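PDB 2H34: Serine/threonine-protein kinase PknE from Mycobacterium tuberculosis, which transfers phosphate from ATP to serine and threonine residues of proteins, and probably helps the bacterium to survive inside host macrophages. Local coordinates for residues V96-H100 with V111-L115; P130-A136 with L225-G231; V137-R141 with S288-H292; L199-P204 with V242-I247. All coordinates share one frame; numbering follows the deposited sequence.

In the fold
From the N terminus, contact 1 closes first: a short hairpin loop at the edge of the N-lobe sheet, complete before the other three open. The loop leading into helix 133-152 of the C lobe opens contact 2, and the helix itself contact 3. Contact 4 opens at 199-204, contact 2 closes on 225-231, contact 4 on 242-247, and contact 3 last, on 288-292. Contact 2 therefore crosses contacts 3 and 4, whereas contact 4 falls wholly within the span of contact 3. L225 packs on V140 to join contacts 2 and 3, and E227 probably hydrogen-bonds Y201 to join 2 and 4. Together these three tie the activation segment and four C-lobe helices into one body.

Contact 1. Residues V96-H100 with V111-L115; sequences VVPIH and VDMRL
V111 opens the contact by laying CG1 against CG2 of I99 at 4.0 Å, where two antiparallel strands, 99-105 and 108-114, form the hairpin at one edge of the kinase N-lobe sheet. Its side chain also lies about 5 Å from that of K65, a predicted ATP-binding residue. D112 contributes two acceptors. Its backbone O takes the N-H of H100, a bond bent to 134°, and its OD1 takes ND1 of the same histidine at 2.6 Å. The carboxylate is approached on its syn side, with the donor well out of its plane, while OD1 lies near the plane of the imidazole; ring and carboxylate stand 87° apart. CG of D112 is anti to its backbone N (chi1 163°), which swings the carboxylate over to H100, and Y36 OH holds the second oxygen, OD2, so both carboxylate oxygens are engaged. M113, a selenomethionine, pairs with I99 as an antiparallel non-hydrogen-bonded pair, and the two side chains run side by side, CE lying 3.8 Å from I99 CD1. By sequence, M113 stands where kinases carry the gatekeeper, just ahead of the hinge. M113 CB also touches V97 CG1 at 3.7 Å, the two side chains crossing at about a right angle. R114 continues the backbone pairing, its N donating to P98 O at 3.2 Å, and that same N sits over one face of the H100 ring. Finally, R114 CB rests on P98 CD at 3.7 Å, and P98 CG lies over one face of the guanidinium group.

Contact 2. Residues P130-A136 with L225-G231; sequences PLAPPRA and LYECLTG
C228 and P130 meet where the last turn of helix 217-230 runs against the approach to helix 133-152, two of the principal helices of the kinase C lobe. C228 loses more area to the partner segment than any other residue here and acts through two groups. Its backbone O accepts the N-H of L131 at 2.8 Å; the donor lies nearly on the line of the carbonyl (C=O...N 166°) and the hydrogen bond is close to straight, at 158°. Its CB meets A136 CB at 3.7 Å, a close fit between the helices that rests on one small residue from each. With SG anti to the carbonyl carbon (chi1 -65°), that face of CB is left to the alanine; L131 CD1 lies 4.2 Å from CB, and L121 of helix 121-128 also packs on C228.

P130 rides over the helix end. Its CB lies 3.2 Å from L229 O, and its CA lies 4.4 Å from the CA of G231, the nearest CA pair across the segments; the positive phi of G231 breaks the helical path after T230. R258 hydrogen-bonds T230 O close by.

L229 starts out pointing away from the partner segment, yet its CD2 branch returns to it. That methyl reaches P133 CB at 3.9 Å and A136 CB at 4.2 Å, the leucine and proline side chains crossing at about a right angle. L225 CD1 adds a looser touch on the same alanine.

The chemistry is thus largely apolar and buried, with one directional backbone bond, L131 N to C228 O, that fixes how the incoming loop sits on the helix end.

Contact 3. Residues V137-R141 with S288-H292; sequences VAIVR and SAAAH
R141 and H292 set their flat groups almost perpendicular, the guanidinium and imidazole planes 85° apart, at the outer margin of two antiparallel C-lobe helices. The short axes of 137-141 and 288-292 run 170° apart in direction and approach to 9.5 Å. The arginine leaves its helix with CG anti to the backbone N (chi1 -165°), then bends at chi3, which carries NH2 to 3.1 Å from H292 ND1. On the way its aliphatic part lies along S288, CG standing 3.6 Å from OG.

V137 points directly at the opposite helix. Its CG1 reaches H292 N at 3.7 Å and A291 CB at 4.2 Å, so this branch rests on the backbone as well as on the alanine methyl. V140, also directed at the partner helix, comes within 4.4 Å of S288 OG through CG1, and packs in addition on L221 and L225 of helix 217-230.

Small residues, S288 and A291, therefore occupy the inner side of the final helix of the kinase domain, with the larger, exposed R141 and H292 outside them. The buried chemistry thus mixes V137-A291 packing with the S288 hydroxyl set against the R141 chain, while polar ends meet on the exposed side.

Contact 4. Residues L199-P204 with V242-I247; sequences LYYMAP and VMGAHI
The backbone O of H246 accepts a hydrogen bond from K275 NZ, outside the two segments, and P204 CG packs against it at 3.3 Å. P204 and A203 belong to the APE motif that ends the kinase activation segment; L199-M202, just before it, belong to the P+1 loop, packed here on helix 239-248 of the C lobe.

The H246 side chain projects from the helix into the bend of the loop. M202 O stands 3.1 Å above the plane of its ring, over the centre, while the carbonyl O of Y200 comes to the ring edge, near its plane. Which ring nitrogen meets which carbonyl is uncertain, since the imidazole is probably turned over in the model. Outside the two segments, Y235 meets the same ring edge-to-face and Y219 at about 50°, making a cluster of rings round it.

V242, one turn earlier, faces the loop with two branches. CG1, anti to the backbone N (chi1 165°), lies 4.0 Å from L199 CB, and CG2 reaches toward the Y200 ring, 4.4 Å from CE1. Y201 turns the other way, its OH probably hydrogen-bonded to E227 of helix 217-230. M202, a selenomethionine, has its side chain about 5 Å from that of D159, the predicted proton acceptor, which places the contact probably beside the catalytic centre.

Two apolar pairs complete the packing: L199 CD2 lies 3.7 Å from CB of M243, also a selenomethionine, and P204 CB lies 4.0 Å from I247 CG1.

Contact 1. Residues V96-H100 with V111-L115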
loop_
_atom_site.group_PDB
_atom_site.type_symbol
_atom_site.label_atom_id
_atom_site.label_comp_id
_atom_site.label_asym_id
_atom_site.label_seq_id
_atom_site.Cartn_x
_atom_site.Cartn_y
_atom_site.Cartn_z
ATOM N N VAL A 96 -0.654 9.803 -3.455
ATOM C CA VAL A 96 -1.137 8.921 -4.467
ATOM C C VAL A 96 -0.575 9.452 -5.769
ATOM O O VAL A 96 -0.704 10.643 -6.072
ATOM C CB VAL A 96 -2.677 8.827 -4.459
ATOM C CG1 VAL A 96 -3.165 8.253 -3.142
ATOM C CG2 VAL A 96 -3.290 10.189 -4.674
ATOM N N VAL A 97 0.091 8.562 -6.501
ATOM C CA VAL A 97 0.554 8.821 -7.855
ATOM C C VAL A 97 -0.539 9.481 -8.684
ATOM O O VAL A 97 -1.653 8.969 -8.755
ATOM C CB VAL A 97 0.980 7.510 -8.552
ATOM C CG1 VAL A 97 1.483 7.792 -9.959
ATOM C CG2 VAL A 97 2.048 6.788 -7.737
ATOM N N PRO A 98 -0.227 10.648 -9.277
ATOM C CA PRO A 98 -1.093 11.346 -10.232
ATOM C C PRO A 98 -1.339 10.484 -11.452
ATOM O O PRO A 98 -0.395 9.856 -11.947
ATOM C CB PRO A 98 -0.251 12.548 -10.642
ATOM C CG PRO A 98 0.676 12.754 -9.511
ATOM C CD PRO A 98 1.011 11.402 -9.017
ATOM N N ILE A 99 -2.588 10.437 -11.919
ATOM C CA ILE A 99 -2.903 9.774 -13.184
ATOM C C ILE A 99 -2.949 10.831 -14.275
ATOM O O ILE A 99 -3.727 11.786 -14.178
ATOM C CB ILE A 99 -4.261 9.034 -13.136
ATOM C CG1 ILE A 99 -4.256 7.911 -12.089
ATOM C CG2 ILE A 99 -4.652 8.496 -14.514
ATOM C CD1 ILE A 99 -2.938 7.200 -11.900
ATOM N N HIS A 100 -2.121 10.672 -15.307
ATOM C CA HIS A 100 -2.144 11.613 -16.431
ATOM C C HIS A 100 -3.328 11.405 -17.333
ATOM O O HIS A 100 -4.021 12.350 -17.663
ATOM C CB HIS A 100 -0.869 11.548 -17.260
ATOM C CG HIS A 100 0.360 11.922 -16.501
ATOM N ND1 HIS A 100 1.564 11.271 -16.668
ATOM C CD2 HIS A 100 0.571 12.874 -15.557
ATOM C CE1 HIS A 100 2.464 11.810 -15.866
ATOM N NE2 HIS A 100 1.887 12.779 -15.175
ATOM N N VAL A 111 -3.211 3.062 -18.669
ATOM C CA VAL A 111 -3.224 4.131 -17.670
ATOM C C VAL A 111 -1.846 4.788 -17.613
ATOM O O VAL A 111 -0.841 4.138 -17.329
ATOM C CB VAL A 111 -3.644 3.633 -16.270
ATOM C CG1 VAL A 111 -3.551 4.761 -15.261
ATOM C CG2 VAL A 111 -5.065 3.080 -16.295
ATOM N N ASP A 112 -1.814 6.081 -17.907
ATOM C CA ASP A 112 -0.583 6.850 -17.931
ATOM C C ASP A 112 -0.468 7.625 -16.636
ATOM O O ASP A 112 -1.355 8.397 -16.286
ATOM C CB ASP A 112 -0.601 7.803 -19.127
ATOM C CG ASP A 112 0.419 8.922 -19.015
ATOM O OD1 ASP A 112 1.075 9.061 -17.963
ATOM O OD2 ASP A 112 0.558 9.682 -19.993
HETATM N N MSE A 113 0.640 7.435 -15.933
HETATM C CA MSE A 113 0.832 8.080 -14.639
HETATM C C MSE A 113 2.229 8.650 -14.467
HETATM O O MSE A 113 3.158 8.271 -15.183
HETATM C CB MSE A 113 0.532 7.098 -13.513
HETATM C CG MSE A 113 0.907 5.686 -13.858
HETATM SE SE MSE A 113 0.519 4.396 -12.476
HETATM C CE MSE A 113 -1.354 3.894 -12.924
ATOM N N ARG A 114 2.345 9.568 -13.509
ATOM C CA ARG A 114 3.606 10.168 -13.071
ATOM C C ARG A 114 4.619 9.097 -12.645
ATOM O O ARG A 114 4.279 8.139 -11.941
ATOM C CB ARG A 114 3.302 11.140 -11.919
ATOM C CG ARG A 114 4.453 11.990 -11.388
ATOM C CD ARG A 114 4.028 13.456 -11.365
ATOM N NE ARG A 114 4.424 14.176 -10.157
ATOM C CZ ARG A 114 4.190 15.472 -9.952
ATOM N NH1 ARG A 114 3.572 16.186 -10.879
ATOM N NH2 ARG A 114 4.568 16.063 -8.824
ATOM N N LEU A 115 5.859 9.252 -13.098
ATOM C CA LEU A 115 6.911 8.302 -12.764
ATOM C C LEU A 115 7.613 8.687 -11.476
ATOM O O LEU A 115 8.085 9.813 -11.335
ATOM C CB LEU A 115 7.948 8.223 -13.882
ATOM C CG LEU A 115 9.234 7.506 -13.452
ATOM C CD1 LEU A 115 9.211 6.037 -13.868
ATOM C CD2 LEU A 115 10.468 8.230 -13.980
#

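Contact 2. Residues P130-A136 with L225-G231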
loop_
_atom_site.group_PDB
_atom_site.type_symbol
_atom_site.label_atom_id
_atom_site.label_comp_id
_atom_site.label_asym_id
_atom_site.label_seq_id
_atom_site.Cartn_x
_atom_site.Cartn_y
_atom_site.Cartn_z
ATOM N N PRO A 130 15.346 -2.435 10.933
ATOM C CA PRO A 130 14.212 -1.643 11.407
ATOM C C PRO A 130 14.465 -0.154 11.241
ATOM O O PRO A 130 15.619 0.270 11.203
ATOM C CB PRO A 130 14.136 -2.001 12.898
ATOM C CG PRO A 130 15.490 -2.486 13.249
ATOM C CD PRO A 130 15.962 -3.207 12.027
ATOM N N LEU A 131 13.391 0.624 11.138
ATOM C CA LEU A 131 13.496 2.078 11.049
ATOM C C LEU A 131 13.428 2.733 12.417
ATOM O O LEU A 131 12.682 2.292 13.284
ATOM C CB LEU A 131 12.362 2.649 10.207
ATOM C CG LEU A 131 12.105 2.122 8.802
ATOM C CD1 LEU A 131 10.969 2.917 8.195
ATOM C CD2 LEU A 131 13.357 2.203 7.933
ATOM N N ALA A 132 14.203 3.796 12.605
ATOM C CA ALA A 132 13.997 4.697 13.726
ATOM C C ALA A 132 12.502 5.014 13.781
ATOM O O ALA A 132 11.892 5.307 12.753
ATOM C CB ALA A 132 14.811 5.968 13.530
ATOM N N PRO A 133 11.888 4.895 14.969
ATOM C CA PRO A 133 10.430 5.059 15.086
ATOM C C PRO A 133 9.838 6.330 14.449
ATOM O O PRO A 133 8.842 6.236 13.738
ATOM C CB PRO A 133 10.194 5.014 16.599
ATOM C CG PRO A 133 11.313 4.161 17.098
ATOM C CD PRO A 133 12.504 4.548 16.259
ATOM N N PRO A 134 10.440 7.505 14.681
ATOM C CA PRO A 134 9.881 8.682 14.012
ATOM C C PRO A 134 9.817 8.546 12.491
ATOM O O PRO A 134 8.888 9.040 11.862
ATOM C CB PRO A 134 10.854 9.793 14.401
ATOM C CG PRO A 134 11.417 9.336 15.709
ATOM C CD PRO A 134 11.583 7.860 15.541
ATOM N N ARG A 135 10.801 7.878 11.910
ATOM C CA ARG A 135 10.811 7.621 10.487
ATOM C C ARG A 135 9.666 6.680 10.110
ATOM O O ARG A 135 8.921 6.936 9.159
ATOM C CB ARG A 135 12.154 7.028 10.107
ATOM C CG ARG A 135 12.458 7.081 8.653
ATOM C CD ARG A 135 13.938 7.262 8.457
ATOM N NE ARG A 135 14.352 6.918 7.102
ATOM C CZ ARG A 135 15.055 5.834 6.793
ATOM N NH1 ARG A 135 15.415 4.981 7.743
ATOM N NH2 ARG A 135 15.406 5.611 5.534
ATOM N N ALA A 136 9.516 5.601 10.874
ATOM C CA ALA A 136 8.440 4.648 10.652
ATOM C C ALA A 136 7.117 5.380 10.646
ATOM O O ALA A 136 6.315 5.232 9.727
ATOM C CB ALA A 136 8.450 3.610 11.719
ATOM N N LEU A 225 3.302 -0.963 10.136
ATOM C CA LEU A 225 3.943 -0.138 11.149
ATOM C C LEU A 225 4.774 -1.021 12.076
ATOM O O LEU A 225 5.963 -0.758 12.298
ATOM C CB LEU A 225 2.896 0.639 11.947
ATOM C CG LEU A 225 3.366 1.411 13.195
ATOM C CD1 LEU A 225 4.421 2.461 12.870
ATOM C CD2 LEU A 225 2.180 2.043 13.907
ATOM N N TYR A 226 4.145 -2.080 12.592
ATOM C CA TYR A 226 4.827 -3.050 13.430
ATOM C C TYR A 226 6.156 -3.462 12.831
ATOM O O TYR A 226 7.203 -3.359 13.483
ATOM C CB TYR A 226 3.974 -4.292 13.627
ATOM C CG TYR A 226 4.595 -5.296 14.593
ATOM C CD1 TYR A 226 4.462 -5.140 15.976
ATOM C CD2 TYR A 226 5.324 -6.394 14.120
ATOM C CE1 TYR A 226 5.036 -6.053 16.853
ATOM C CE2 TYR A 226 5.896 -7.309 14.991
ATOM C CZ TYR A 226 5.744 -7.134 16.349
ATOM O OH TYR A 226 6.316 -8.034 17.204
ATOM N N GLU A 227 6.105 -3.915 11.579
ATOM C CA GLU A 227 7.294 -4.406 10.895
ATOM C C GLU A 227 8.396 -3.363 10.788
ATOM O O GLU A 227 9.575 -3.696 10.955
ATOM C CB GLU A 227 6.954 -4.952 9.513
ATOM C CG GLU A 227 8.113 -5.726 8.914
ATOM C CD GLU A 227 7.743 -6.504 7.671
ATOM O OE1 GLU A 227 6.528 -6.666 7.394
ATOM O OE2 GLU A 227 8.683 -6.961 6.982
ATOM N N CYS A 228 8.009 -2.116 10.519
ATOM C CA CYS A 228 8.959 -1.009 10.430
ATOM C C CYS A 228 9.701 -0.820 11.736
ATOM O O CYS A 228 10.870 -0.422 11.756
ATOM C CB CYS A 228 8.234 0.297 10.109
ATOM S SG CYS A 228 7.436 0.357 8.498
ATOM N N LEU A 229 8.994 -1.092 12.828
ATOM C CA LEU A 229 9.526 -0.877 14.160
ATOM C C LEU A 229 10.444 -2.015 14.555
ATOM O O LEU A 229 11.607 -1.802 14.901
ATOM C CB LEU A 229 8.384 -0.723 15.173
ATOM C CG LEU A 229 7.557 0.564 15.053
ATOM C CD1 LEU A 229 6.223 0.456 15.778
ATOM C CD2 LEU A 229 8.349 1.772 15.549
ATOM N N THR A 230 9.914 -3.229 14.484
ATOM C CA THR A 230 10.593 -4.377 15.049
ATOM C C THR A 230 11.620 -4.933 14.085
ATOM O O THR A 230 12.683 -5.385 14.501
ATOM C CB THR A 230 9.603 -5.490 15.408
ATOM O OG1 THR A 230 8.911 -5.905 14.225
ATOM C CG2 THR A 230 8.597 -5.005 16.448
ATOM N N GLY A 231 11.293 -4.895 12.799
ATOM C CA GLY A 231 12.126 -5.507 11.775
ATOM C C GLY A 231 11.395 -6.606 11.034
ATOM O O GLY A 231 11.760 -6.943 9.918
#

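Contact 3. Residues V137-R141 with S288-H292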
loop_
_atom_site.group_PDB
_atom_site.type_symbol
_atom_site.label_atom_id
_atom_site.label_comp_id
_atom_site.label_asym_id
_atom_site.label_seq_id
_atom_site.Cartn_x
_atom_site.Cartn_y
_atom_site.Cartn_z
ATOM N N VAL A 137 6.922 6.203 11.671
ATOM C CA VAL A 137 5.699 6.973 11.828
ATOM C C VAL A 137 5.520 7.885 10.621
ATOM O O VAL A 137 4.478 7.841 9.961
ATOM C CB VAL A 137 5.667 7.775 13.169
ATOM C CG1 VAL A 137 4.369 8.581 13.296
ATOM C CG2 VAL A 137 5.796 6.833 14.364
ATOM N N ALA A 138 6.545 8.667 10.299
ATOM C CA ALA A 138 6.464 9.555 9.144
ATOM C C ALA A 138 5.965 8.797 7.917
ATOM O O ALA A 138 5.050 9.246 7.233
ATOM C CB ALA A 138 7.792 10.202 8.867
ATOM N N ILE A 139 6.535 7.624 7.656
ATOM C CA ILE A 139 6.094 6.826 6.517
ATOM C C ILE A 139 4.645 6.361 6.683
ATOM O O ILE A 139 3.824 6.588 5.800
ATOM C CB ILE A 139 7.092 5.691 6.178
ATOM C CG1 ILE A 139 8.388 6.330 5.657
ATOM C CG2 ILE A 139 6.515 4.749 5.124
ATOM C CD1 ILE A 139 9.634 5.567 5.963
ATOM N N VAL A 140 4.306 5.773 7.825
ATOM C CA VAL A 140 2.919 5.335 8.047
ATOM C C VAL A 140 1.911 6.473 7.856
ATOM O O VAL A 140 0.860 6.280 7.251
ATOM C CB VAL A 140 2.753 4.663 9.420
ATOM C CG1 VAL A 140 1.300 4.418 9.735
ATOM C CG2 VAL A 140 3.501 3.338 9.429
ATOM N N ARG A 141 2.263 7.665 8.331
ATOM C CA ARG A 141 1.365 8.819 8.250
ATOM C C ARG A 141 0.958 9.132 6.816
ATOM O O ARG A 141 -0.224 9.266 6.529
ATOM C CB ARG A 141 1.961 10.054 8.946
ATOM C CG ARG A 141 0.936 11.159 9.195
ATOM C CD ARG A 141 1.542 12.445 9.706
ATOM N NE ARG A 141 2.351 12.214 10.905
ATOM C CZ ARG A 141 3.642 12.539 11.021
ATOM N NH1 ARG A 141 4.282 13.134 10.012
ATOM N NH2 ARG A 141 4.300 12.278 12.150
ATOM N N SER A 288 -2.474 7.008 12.509
ATOM C CA SER A 288 -1.335 7.912 12.402
ATOM C C SER A 288 -1.255 8.762 13.643
ATOM O O SER A 288 -0.203 8.842 14.267
ATOM C CB SER A 288 -1.445 8.818 11.167
ATOM O OG SER A 288 -0.898 8.201 10.018
ATOM N N ALA A 289 -2.375 9.379 14.012
ATOM C CA ALA A 289 -2.362 10.339 15.101
ATOM C C ALA A 289 -1.842 9.652 16.356
ATOM O O ALA A 289 -0.912 10.149 17.003
ATOM C CB ALA A 289 -3.743 10.948 15.317
ATOM N N ALA A 290 -2.408 8.483 16.656
ATOM C CA ALA A 290 -2.021 7.711 17.828
ATOM C C ALA A 290 -0.551 7.340 17.765
ATOM O O ALA A 290 0.164 7.443 18.747
ATOM C CB ALA A 290 -2.879 6.462 17.939
ATOM N N ALA A 291 -0.110 6.913 16.589
ATOM C CA ALA A 291 1.270 6.500 16.370
ATOM C C ALA A 291 2.221 7.646 16.684
ATOM O O ALA A 291 3.193 7.488 17.434
ATOM C CB ALA A 291 1.439 6.051 14.940
ATOM N N HIS A 292 1.912 8.800 16.100
ATOM C CA HIS A 292 2.642 10.029 16.333
ATOM C C HIS A 292 2.730 10.350 17.824
ATOM O O HIS A 292 3.814 10.566 18.368
ATOM C CB HIS A 292 1.945 11.166 15.592
ATOM C CG HIS A 292 2.644 12.482 15.714
ATOM N ND1 HIS A 292 3.883 12.722 15.158
ATOM C CD2 HIS A 292 2.275 13.632 16.320
ATOM C CE1 HIS A 292 4.247 13.963 15.415
ATOM N NE2 HIS A 292 3.290 14.536 16.123
#

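Contact 4. Residues L199-P204 with V242-I247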
loop_
_atom_site.group_PDB
_atom_site.type_symbol
_atom_site.label_atom_id
_atom_site.label_comp_id
_atom_site.label_asym_id
_atom_site.label_seq_id
_atom_site.Cartn_x
_atom_site.Cartn_y
_atom_site.Cartn_z
ATOM N N LEU A 199 -0.736 -12.897 3.270
ATOM C CA LEU A 199 -1.381 -13.109 4.554
ATOM C C LEU A 199 -0.756 -12.365 5.733
ATOM O O LEU A 199 -1.422 -12.192 6.762
ATOM C CB LEU A 199 -1.446 -14.602 4.863
ATOM C CG LEU A 199 -2.617 -15.375 4.261
ATOM C CD1 LEU A 199 -2.522 -15.478 2.740
ATOM C CD2 LEU A 199 -2.671 -16.749 4.879
ATOM N N TYR A 200 0.500 -11.933 5.597
ATOM C CA TYR A 200 1.182 -11.242 6.691
ATOM C C TYR A 200 0.410 -10.026 7.184
ATOM O O TYR A 200 0.564 -9.633 8.344
ATOM C CB TYR A 200 2.577 -10.776 6.296
ATOM C CG TYR A 200 3.592 -11.847 6.003
ATOM C CD1 TYR A 200 3.814 -12.892 6.896
ATOM C CD2 TYR A 200 4.379 -11.784 4.839
ATOM C CE1 TYR A 200 4.770 -13.875 6.623
ATOM C CE2 TYR A 200 5.344 -12.753 4.558
ATOM C CZ TYR A 200 5.537 -13.796 5.454
ATOM O OH TYR A 200 6.482 -14.765 5.193
ATOM N N TYR A 201 -0.409 -9.436 6.308
ATOM C CA TYR A 201 -1.054 -8.142 6.581
ATOM C C TYR A 201 -2.588 -8.196 6.546
ATOM O O TYR A 201 -3.251 -7.166 6.399
ATOM C CB TYR A 201 -0.496 -7.062 5.622
ATOM C CG TYR A 201 1.019 -7.090 5.565
ATOM C CD1 TYR A 201 1.689 -7.816 4.575
ATOM C CD2 TYR A 201 1.776 -6.460 6.543
ATOM C CE1 TYR A 201 3.063 -7.888 4.552
ATOM C CE2 TYR A 201 3.158 -6.526 6.525
ATOM C CZ TYR A 201 3.793 -7.245 5.533
ATOM O OH TYR A 201 5.161 -7.314 5.530
HETATM N N MSE A 202 -3.148 -9.392 6.718
HETATM C CA MSE A 202 -4.574 -9.592 6.494
HETATM C C MSE A 202 -5.419 -9.724 7.742
HETATM O O MSE A 202 -5.199 -10.608 8.571
HETATM C CB MSE A 202 -4.812 -10.800 5.618
HETATM C CG MSE A 202 -4.987 -10.480 4.168
HETATM SE SE MSE A 202 -5.462 -12.143 3.264
HETATM C CE MSE A 202 -4.517 -11.739 1.525
ATOM N N ALA A 203 -6.414 -8.846 7.845
ATOM C CA ALA A 203 -7.416 -8.903 8.901
ATOM C C ALA A 203 -8.154 -10.230 8.840
ATOM O O ALA A 203 -8.277 -10.816 7.767
ATOM C CB ALA A 203 -8.393 -7.736 8.771
ATOM N N PRO A 204 -8.635 -10.712 9.996
ATOM C CA PRO A 204 -9.337 -11.975 10.040
ATOM C C PRO A 204 -10.653 -11.965 9.262
ATOM O O PRO A 204 -10.968 -12.946 8.600
ATOM C CB PRO A 204 -9.591 -12.172 11.531
ATOM C CG PRO A 204 -8.606 -11.294 12.211
ATOM C CD PRO A 204 -8.529 -10.119 11.338
ATOM N N VAL A 242 0.141 -18.620 9.991
ATOM C CA VAL A 242 -0.091 -17.172 9.961
ATOM C C VAL A 242 -1.580 -16.824 9.945
ATOM O O VAL A 242 -2.048 -16.052 10.784
ATOM C CB VAL A 242 0.653 -16.477 8.783
ATOM C CG1 VAL A 242 0.125 -15.066 8.536
ATOM C CG2 VAL A 242 2.137 -16.416 9.072
HETATM N N MSE A 243 -2.316 -17.403 8.995
HETATM C CA MSE A 243 -3.764 -17.204 8.898
HETATM C C MSE A 243 -4.429 -17.424 10.244
HETATM O O MSE A 243 -5.302 -16.634 10.640
HETATM C CB MSE A 243 -4.378 -18.161 7.882
HETATM C CG MSE A 243 -5.728 -17.733 7.360
HETATM SE SE MSE A 243 -6.802 -19.240 6.770
HETATM C CE MSE A 243 -5.707 -19.931 5.243
ATOM N N GLY A 244 -4.009 -18.498 10.932
ATOM C CA GLY A 244 -4.488 -18.799 12.276
ATOM C C GLY A 244 -4.082 -17.746 13.298
ATOM O O GLY A 244 -4.891 -17.360 14.189
ATOM N N ALA A 245 -2.833 -17.274 13.162
ATOM C CA ALA A 245 -2.283 -16.363 14.152
ATOM C C ALA A 245 -3.114 -15.078 14.222
ATOM O O ALA A 245 -3.404 -14.567 15.308
ATOM C CB ALA A 245 -0.834 -16.064 13.835
ATOM N N HIS A 246 -3.520 -14.589 13.050
ATOM C CA HIS A 246 -4.344 -13.383 12.918
ATOM C C HIS A 246 -5.705 -13.535 13.590
ATOM O O HIS A 246 -6.264 -12.577 14.135
ATOM C CB HIS A 246 -4.572 -13.062 11.441
ATOM C CG HIS A 246 -3.536 -12.163 10.846
ATOM N ND1 HIS A 246 -2.729 -12.548 9.796
ATOM C CD2 HIS A 246 -3.189 -10.887 11.136
ATOM C CE1 HIS A 246 -1.928 -11.550 9.469
ATOM N NE2 HIS A 246 -2.194 -10.527 10.261
ATOM N N ILE A 247 -6.251 -14.737 13.517
ATOM C CA ILE A 247 -7.578 -14.974 14.032
ATOM C C ILE A 247 -7.533 -15.028 15.551
ATOM O O ILE A 247 -8.474 -14.604 16.223
ATOM C CB ILE A 247 -8.190 -16.258 13.426
ATOM C CG1 ILE A 247 -8.587 -15.990 11.971
ATOM C CG2 ILE A 247 -9.418 -16.713 14.226
ATOM C CD1 ILE A 247 -8.525 -17.204 11.069
#